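Local coordinates for protein 3-polyprenyl-4-hydroxybenzoate decarboxylase and related decarboxylases (Pelotomaculum thermopropionicum, PDB 6H6X) that binds prenylated FMN with manganese and potassium ions and, as a UbiD-family enzyme, probably catalyses the decarboxylation of aromatic acids, or the reverse carboxylation, at residues B[336-341]-B[363-368]; B[306-311]-B[320-325]; B[244-249]-B[271-276]. The protein carries 8 engineered substitutions. All blocks are in the same frame, centred on the assembly; numbering follows the deposited sequence.

Contact 1: B[336-341]-B[363-368]; sequences ISIEKK and VVVVDH
I336 and V365 face each other as neighbours on parallel strands 333-338 and 362-367, which helix 345-356 connects in a beta-alpha-beta crossover. The backbones are joined by hydrogen bonds from I336 N to V364 O (2.8 Å), V366 N to I336 O (2.9 Å) and I338 N to V366 O (3.0 Å). The I336 side chain illustrates how the face of the sheet is packed. Its CB lies 4.1 Å from V364 O; CG2, on one branch, packs toward N321 O of strand 319-324; CG1, turned anti to the carbonyl carbon (chi1 -60°), carries CD1 to V363 CG1 at 3.8 Å, the two side chains crossing at a slant. Two residues on, I338 makes a different turn: CG1 sits between its backbone N and carbonyl carbon (chi1 60°), laying CD1 against V365 CG1. Helix 345-356 covers these aliphatic groups. Toward the C-terminal ends of the strands, side chains of another kind take over. E339 CG stands over one face of the H368 ring in a CH-pi contact, offset toward the rim. K340 NZ bridges to E343 and bonds to T420 and I421, while D367 OD2, still in the strand, takes the I421 amide. A water accepts from K340 N at 3.1 Å and donates to D367 OD1 at 2.9 Å.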
# COMPACT_ATOMS: atom_id res chain seq x y z
N ILE B 336 9.48 2.42 12.68
CA ILE B 336 9.70 2.24 14.12
C ILE B 336 8.60 2.96 14.83
O ILE B 336 8.40 4.12 14.56
CB ILE B 336 11.07 2.77 14.57
CG1 ILE B 336 12.16 2.02 13.83
CG2 ILE B 336 11.30 2.56 16.07
CD1 ILE B 336 13.52 2.53 14.06
N SER B 337 7.83 2.26 15.67
CA SER B 337 6.82 2.91 16.54
C SER B 337 7.41 3.09 17.94
O SER B 337 8.06 2.20 18.46
CB SER B 337 5.52 2.10 16.62
OG SER B 337 5.81 0.89 17.21
N ILE B 338 7.25 4.28 18.50
CA ILE B 338 7.64 4.55 19.88
C ILE B 338 6.49 5.14 20.67
O ILE B 338 5.59 5.75 20.11
CB ILE B 338 8.83 5.50 19.95
CG1 ILE B 338 8.54 6.86 19.31
CG2 ILE B 338 10.08 4.87 19.36
CD1 ILE B 338 9.75 7.78 19.45
N GLU B 339 6.48 4.92 21.97
CA GLU B 339 5.55 5.61 22.87
C GLU B 339 6.38 6.75 23.38
O GLU B 339 7.14 6.60 24.33
CB GLU B 339 5.06 4.69 24.00
CG GLU B 339 4.07 5.33 24.97
CD GLU B 339 3.71 4.39 26.13
OE1 GLU B 339 4.62 4.06 26.92
OE2 GLU B 339 2.53 3.94 26.28
N LYS B 340 6.30 7.88 22.71
CA LYS B 340 7.27 8.95 22.96
C LYS B 340 7.01 9.66 24.31
O LYS B 340 5.88 10.02 24.58
CB LYS B 340 7.28 9.95 21.79
CG LYS B 340 8.23 11.11 22.01
CD LYS B 340 8.61 11.84 20.74
CE LYS B 340 7.43 12.55 20.13
NZ LYS B 340 7.88 13.77 19.42
N LYS B 341 8.06 9.85 25.13
CA LYS B 341 8.01 10.61 26.41
C LYS B 341 8.78 11.93 26.30
O LYS B 341 8.32 12.92 26.84
CB LYS B 341 8.65 9.86 27.59
CG LYS B 341 8.28 8.40 27.76
CD LYS B 341 7.02 8.16 28.53
CE LYS B 341 7.15 6.85 29.32
NZ LYS B 341 5.87 6.45 29.98
N VAL B 363 14.52 5.31 7.33
CA VAL B 363 13.88 5.01 8.60
C VAL B 363 12.77 6.02 8.81
O VAL B 363 13.02 7.23 8.68
CB VAL B 363 14.88 5.11 9.74
CG1 VAL B 363 14.27 4.70 11.08
CG2 VAL B 363 16.07 4.25 9.41
N VAL B 364 11.56 5.55 9.03
CA VAL B 364 10.53 6.39 9.57
C VAL B 364 10.08 6.04 10.99
O VAL B 364 9.86 4.85 11.31
CB VAL B 364 9.39 6.77 8.61
CG1 VAL B 364 9.54 6.32 7.16
CG2 VAL B 364 8.01 6.74 9.16
N VAL B 365 9.97 7.07 11.85
CA VAL B 365 9.55 6.89 13.26
C VAL B 365 8.13 7.43 13.41
O VAL B 365 7.85 8.50 12.95
CB VAL B 365 10.50 7.58 14.28
CG1 VAL B 365 10.06 7.31 15.73
CG2 VAL B 365 11.93 7.13 14.08
N VAL B 366 7.24 6.67 14.02
CA VAL B 366 5.88 7.10 14.24
C VAL B 366 5.46 6.83 15.69
O VAL B 366 6.13 6.09 16.41
CB VAL B 366 4.87 6.43 13.31
CG1 VAL B 366 5.22 6.76 11.87
CG2 VAL B 366 4.89 4.91 13.50
N ASP B 367 4.36 7.44 16.11
CA ASP B 367 3.80 7.20 17.42
C ASP B 367 3.18 5.79 17.52
O ASP B 367 2.75 5.20 16.52
CB ASP B 367 2.77 8.30 17.72
CG ASP B 367 3.43 9.69 17.89
OD1 ASP B 367 4.32 9.83 18.77
OD2 ASP B 367 3.11 10.64 17.14
N HIS B 368 3.14 5.28 18.75
CA HIS B 368 2.63 3.93 19.09
C HIS B 368 1.28 3.57 18.54
O HIS B 368 1.02 2.41 18.26
CB HIS B 368 2.67 3.66 20.63
CG HIS B 368 1.77 4.57 21.45
ND1 HIS B 368 0.72 4.10 22.21
CD2 HIS B 368 1.79 5.91 21.65
CE1 HIS B 368 0.12 5.11 22.82
NE2 HIS B 368 0.76 6.22 22.51
O HOH W 1 3.69 8.35 21.15

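Contact 2: B[306-311]-B[320-325]; sequences AVLLQT and KNVHLT
L308 and V322 make the tight part of this apolar contact: L308 CD2 comes to 3.7 Å from V322 CB, the two side chains sliding past each other in opposite directions. V322 wedges between successive leucines. With CG1 anti to the carbonyl carbon (chi1 -53°), its CG2 is left between the backbone N and the carbonyl carbon and comes to 3.8 Å from L309 N, while V322 CG1 meets L309 CD1 at 4.0 Å. The setting is an alpha/beta layer, in which helix 294-315 packs over strand 319-324, an outermost strand of the C-terminal sheet within this chain, their short segments running at 140° with axes 8.1 Å apart. L308 also touches A353 and S356, so helix 345-356 borders the same apolar patch. Around this centre the fit slackens. L324 CD2 merely skirts L308 CD2 at 4.2 Å, and L309 CD1 approaches N321 at its CA, 4.4 Å away, with L79 and E80 of helix 75-87 also touching L309. Here the strand is distorted, K320 and N321 both facing S337 in a classic beta bulge, and N321 OD1 folds back to a weak bond from V322 N. Q310 of the helix, which takes no part in the contact, is exposed, though it touches A83 of helix 75-87.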
# COMPACT_ATOMS: atom_id res chain seq x y z
N ALA B 306 14.18 -8.88 14.44
CA ALA B 306 14.48 -9.24 15.83
C ALA B 306 15.69 -8.51 16.34
O ALA B 306 15.69 -8.02 17.44
CB ALA B 306 14.70 -10.73 15.97
N VAL B 307 16.73 -8.48 15.53
CA VAL B 307 17.95 -7.74 15.84
C VAL B 307 17.73 -6.25 15.89
O VAL B 307 18.25 -5.61 16.78
CB VAL B 307 19.08 -8.05 14.82
CG1 VAL B 307 20.24 -7.05 14.91
CG2 VAL B 307 19.59 -9.48 15.05
N LEU B 308 16.95 -5.70 14.95
CA LEU B 308 16.61 -4.32 14.95
C LEU B 308 15.83 -3.89 16.23
O LEU B 308 16.13 -2.83 16.82
CB LEU B 308 15.82 -3.96 13.69
CG LEU B 308 15.19 -2.56 13.62
CD1 LEU B 308 16.31 -1.53 13.47
CD2 LEU B 308 14.22 -2.45 12.43
N LEU B 309 14.82 -4.67 16.63
CA LEU B 309 14.07 -4.38 17.87
C LEU B 309 14.99 -4.27 19.07
O LEU B 309 14.88 -3.32 19.84
CB LEU B 309 13.03 -5.44 18.19
CG LEU B 309 12.09 -5.16 19.37
CD1 LEU B 309 11.35 -3.82 19.23
CD2 LEU B 309 11.07 -6.28 19.49
N GLN B 310 15.88 -5.25 19.22
CA GLN B 310 16.85 -5.24 20.33
C GLN B 310 17.75 -4.01 20.31
O GLN B 310 17.87 -3.33 21.33
CB GLN B 310 17.77 -6.48 20.34
CG GLN B 310 17.25 -7.64 21.15
CD GLN B 310 18.17 -8.85 21.07
OE1 GLN B 310 18.71 -9.17 19.99
NE2 GLN B 310 18.37 -9.53 22.21
N THR B 311 18.38 -3.74 19.17
CA THR B 311 19.28 -2.59 19.08
C THR B 311 18.59 -1.26 19.40
O THR B 311 19.15 -0.42 20.08
CB THR B 311 19.86 -2.42 17.68
OG1 THR B 311 20.28 -3.69 17.18
CG2 THR B 311 21.08 -1.44 17.74
N LYS B 320 7.90 0.47 20.88
CA LYS B 320 6.87 -0.56 20.92
C LYS B 320 7.12 -1.65 19.83
O LYS B 320 6.94 -2.84 20.10
CB LYS B 320 5.50 0.06 20.71
N ASN B 321 7.46 -1.25 18.59
CA ASN B 321 7.62 -2.23 17.50
C ASN B 321 8.52 -1.72 16.37
O ASN B 321 8.82 -0.51 16.29
CB ASN B 321 6.26 -2.62 16.95
CG ASN B 321 6.16 -4.13 16.58
OD1 ASN B 321 7.18 -4.89 16.43
ND2 ASN B 321 4.93 -4.57 16.46
N VAL B 322 8.96 -2.64 15.53
CA VAL B 322 9.75 -2.35 14.34
C VAL B 322 9.24 -3.22 13.19
O VAL B 322 8.67 -4.29 13.43
CB VAL B 322 11.23 -2.59 14.60
CG1 VAL B 322 11.69 -1.82 15.84
CG2 VAL B 322 11.55 -4.07 14.79
N HIS B 323 9.36 -2.70 11.98
CA HIS B 323 8.99 -3.39 10.76
C HIS B 323 9.98 -2.99 9.63
O HIS B 323 10.19 -1.80 9.33
CB HIS B 323 7.59 -2.99 10.37
CG HIS B 323 7.07 -3.65 9.13
ND1 HIS B 323 6.23 -3.02 8.25
CD2 HIS B 323 7.24 -4.91 8.66
CE1 HIS B 323 5.90 -3.86 7.28
NE2 HIS B 323 6.50 -5.02 7.51
N LEU B 324 10.59 -3.99 9.02
CA LEU B 324 11.28 -3.84 7.74
C LEU B 324 10.29 -4.11 6.63
O LEU B 324 9.85 -5.23 6.46
CB LEU B 324 12.48 -4.77 7.67
CG LEU B 324 13.56 -4.45 8.68
CD1 LEU B 324 14.60 -5.56 8.78
CD2 LEU B 324 14.24 -3.12 8.33
N THR B 325 9.92 -3.07 5.88
CA THR B 325 8.85 -3.17 4.89
C THR B 325 9.20 -3.99 3.63
O THR B 325 10.35 -4.05 3.22
CB THR B 325 8.44 -1.77 4.33
OG1 THR B 325 9.53 -1.22 3.53
CG2 THR B 325 8.03 -0.83 5.45

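Contact 3: B[244-249]-B[271-276]; sequences GKILPG and PVVEVT
K245 and E274 form a hydrogen-bonded pair of antiparallel strands, each amide serving the other's carbonyl: K245 N to E274 O at 3.0 Å, and E274 N to K245 O at 2.9 Å. L247 N completes the set, meeting V272 O at 3.0 Å. The intervening residues turn their backbone polar groups outward, G244 to I186 and I246 to L184 on one side, V273 to L161 and V275 to D159 on the other. The G244 CA packs 3.2 Å from E274 O, where a side chain would collide. The side-chain charges meet only at longer range. K245 CG lies between its backbone N and carbonyl carbon (chi1 57°), and the chain then runs extended beside that of E274, pointing the same way, with K245 NZ 4.0 Å from E274 OE1, beyond a salt bridge. K245 CE rests 3.9 Å from T276 CG2; T276 OG1 bonds to T229 instead. Putting a leucine in place of K245 would probably leave the E274 carboxylate without this nearby positive charge. On the opposite face I246 CG2 lies against P271 CB at 3.7 Å. The pair belongs to the antiparallel sheet of the Rift-related domain, flanked by strands 184-190 and 160-163, with F174 of helix 169-179 touching both I246 and P271.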
# COMPACT_ATOMS: atom_id res chain seq x y z
N GLY B 244 28.51 -33.00 -0.03
CA GLY B 244 29.58 -32.69 -0.94
C GLY B 244 30.68 -31.87 -0.35
O GLY B 244 30.88 -31.80 0.87
N LYS B 245 31.42 -31.21 -1.23
CA LYS B 245 32.53 -30.39 -0.78
C LYS B 245 32.77 -29.22 -1.70
O LYS B 245 32.56 -29.33 -2.91
CB LYS B 245 33.77 -31.26 -0.62
CG LYS B 245 34.18 -32.00 -1.88
CD LYS B 245 35.07 -33.21 -1.58
CE LYS B 245 35.13 -34.18 -2.77
NZ LYS B 245 36.20 -35.21 -2.67
N ILE B 246 33.17 -28.10 -1.13
CA ILE B 246 33.52 -26.94 -1.91
C ILE B 246 35.01 -27.12 -2.27
O ILE B 246 35.83 -27.31 -1.38
CB ILE B 246 33.27 -25.62 -1.17
CG1 ILE B 246 31.88 -25.56 -0.52
CG2 ILE B 246 33.42 -24.44 -2.13
CD1 ILE B 246 31.74 -24.36 0.39
N LEU B 247 35.34 -27.06 -3.55
CA LEU B 247 36.67 -27.44 -4.03
C LEU B 247 37.66 -26.31 -3.82
O LEU B 247 37.37 -25.16 -4.14
CB LEU B 247 36.63 -27.81 -5.51
CG LEU B 247 35.71 -28.98 -5.88
CD1 LEU B 247 35.70 -29.23 -7.39
CD2 LEU B 247 36.08 -30.25 -5.13
N PRO B 248 38.86 -26.64 -3.28
CA PRO B 248 39.84 -25.55 -3.03
C PRO B 248 40.37 -24.95 -4.34
O PRO B 248 40.64 -25.69 -5.29
CB PRO B 248 40.94 -26.25 -2.24
CG PRO B 248 40.88 -27.68 -2.69
CD PRO B 248 39.47 -27.98 -3.14
N GLY B 249 40.45 -23.62 -4.43
CA GLY B 249 41.00 -22.96 -5.60
C GLY B 249 40.11 -22.85 -6.84
O GLY B 249 40.18 -21.84 -7.56
N PRO B 271 33.00 -20.18 -6.25
CA PRO B 271 33.34 -21.55 -5.87
C PRO B 271 32.41 -22.57 -6.44
O PRO B 271 31.34 -22.25 -6.97
CB PRO B 271 33.28 -21.53 -4.36
CG PRO B 271 33.73 -20.14 -4.03
CD PRO B 271 33.07 -19.28 -5.08
N VAL B 272 32.82 -23.82 -6.30
CA VAL B 272 32.14 -24.96 -6.89
C VAL B 272 32.01 -26.06 -5.83
O VAL B 272 32.92 -26.31 -5.10
CB VAL B 272 32.92 -25.48 -8.11
CG1 VAL B 272 32.28 -26.73 -8.69
CG2 VAL B 272 33.00 -24.40 -9.18
N VAL B 273 30.86 -26.71 -5.78
CA VAL B 273 30.61 -27.82 -4.93
C VAL B 273 30.57 -29.04 -5.81
O VAL B 273 29.81 -29.06 -6.78
CB VAL B 273 29.21 -27.71 -4.24
CG1 VAL B 273 28.86 -28.98 -3.46
CG2 VAL B 273 29.17 -26.51 -3.30
N GLU B 274 31.36 -30.06 -5.48
CA GLU B 274 31.24 -31.40 -6.04
C GLU B 274 30.37 -32.22 -5.09
O GLU B 274 30.65 -32.29 -3.89
CB GLU B 274 32.62 -32.06 -6.18
CG GLU B 274 32.61 -33.55 -6.56
CD GLU B 274 34.01 -34.11 -6.91
OE1 GLU B 274 34.44 -35.12 -6.28
OE2 GLU B 274 34.69 -33.56 -7.80
N VAL B 275 29.35 -32.88 -5.62
CA VAL B 275 28.45 -33.66 -4.78
C VAL B 275 28.88 -35.12 -4.76
O VAL B 275 29.14 -35.72 -5.82
CB VAL B 275 26.93 -33.39 -5.06
CG1 VAL B 275 26.70 -32.37 -6.14
CG2 VAL B 275 26.09 -34.65 -5.28
N THR B 276 28.99 -35.66 -3.54
CA THR B 276 29.46 -37.02 -3.29
C THR B 276 28.35 -37.98 -2.86
O THR B 276 28.57 -39.18 -2.83
CB THR B 276 30.57 -37.03 -2.25
OG1 THR B 276 30.11 -36.46 -1.02
CG2 THR B 276 31.76 -36.19 -2.76

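Contacts 1 and 2 belong to one continuous structure, whereas contact 3 stands apart. The centres of contacts 1 and 2 lie about 11 Å apart, and strands 319-324 and 333-338, neighbours in the C-terminal sheet, join them: S337 O lies 3.0 Å from K320 N and S337 N 3.0 Å from N321 O, both probable hydrogen bonds. Contact 3 sits on the opposite side of the chain's centre, about 48 Å from contact 1 and about 37 Å from contact 2, centre to centre. The cofactor lies between the two regions, about 10 Å from the side chain of P271 and about 12 Å from that of L324. Contact 1 instead neighbours the calcium ion, about 6 Å from the side chain of K340.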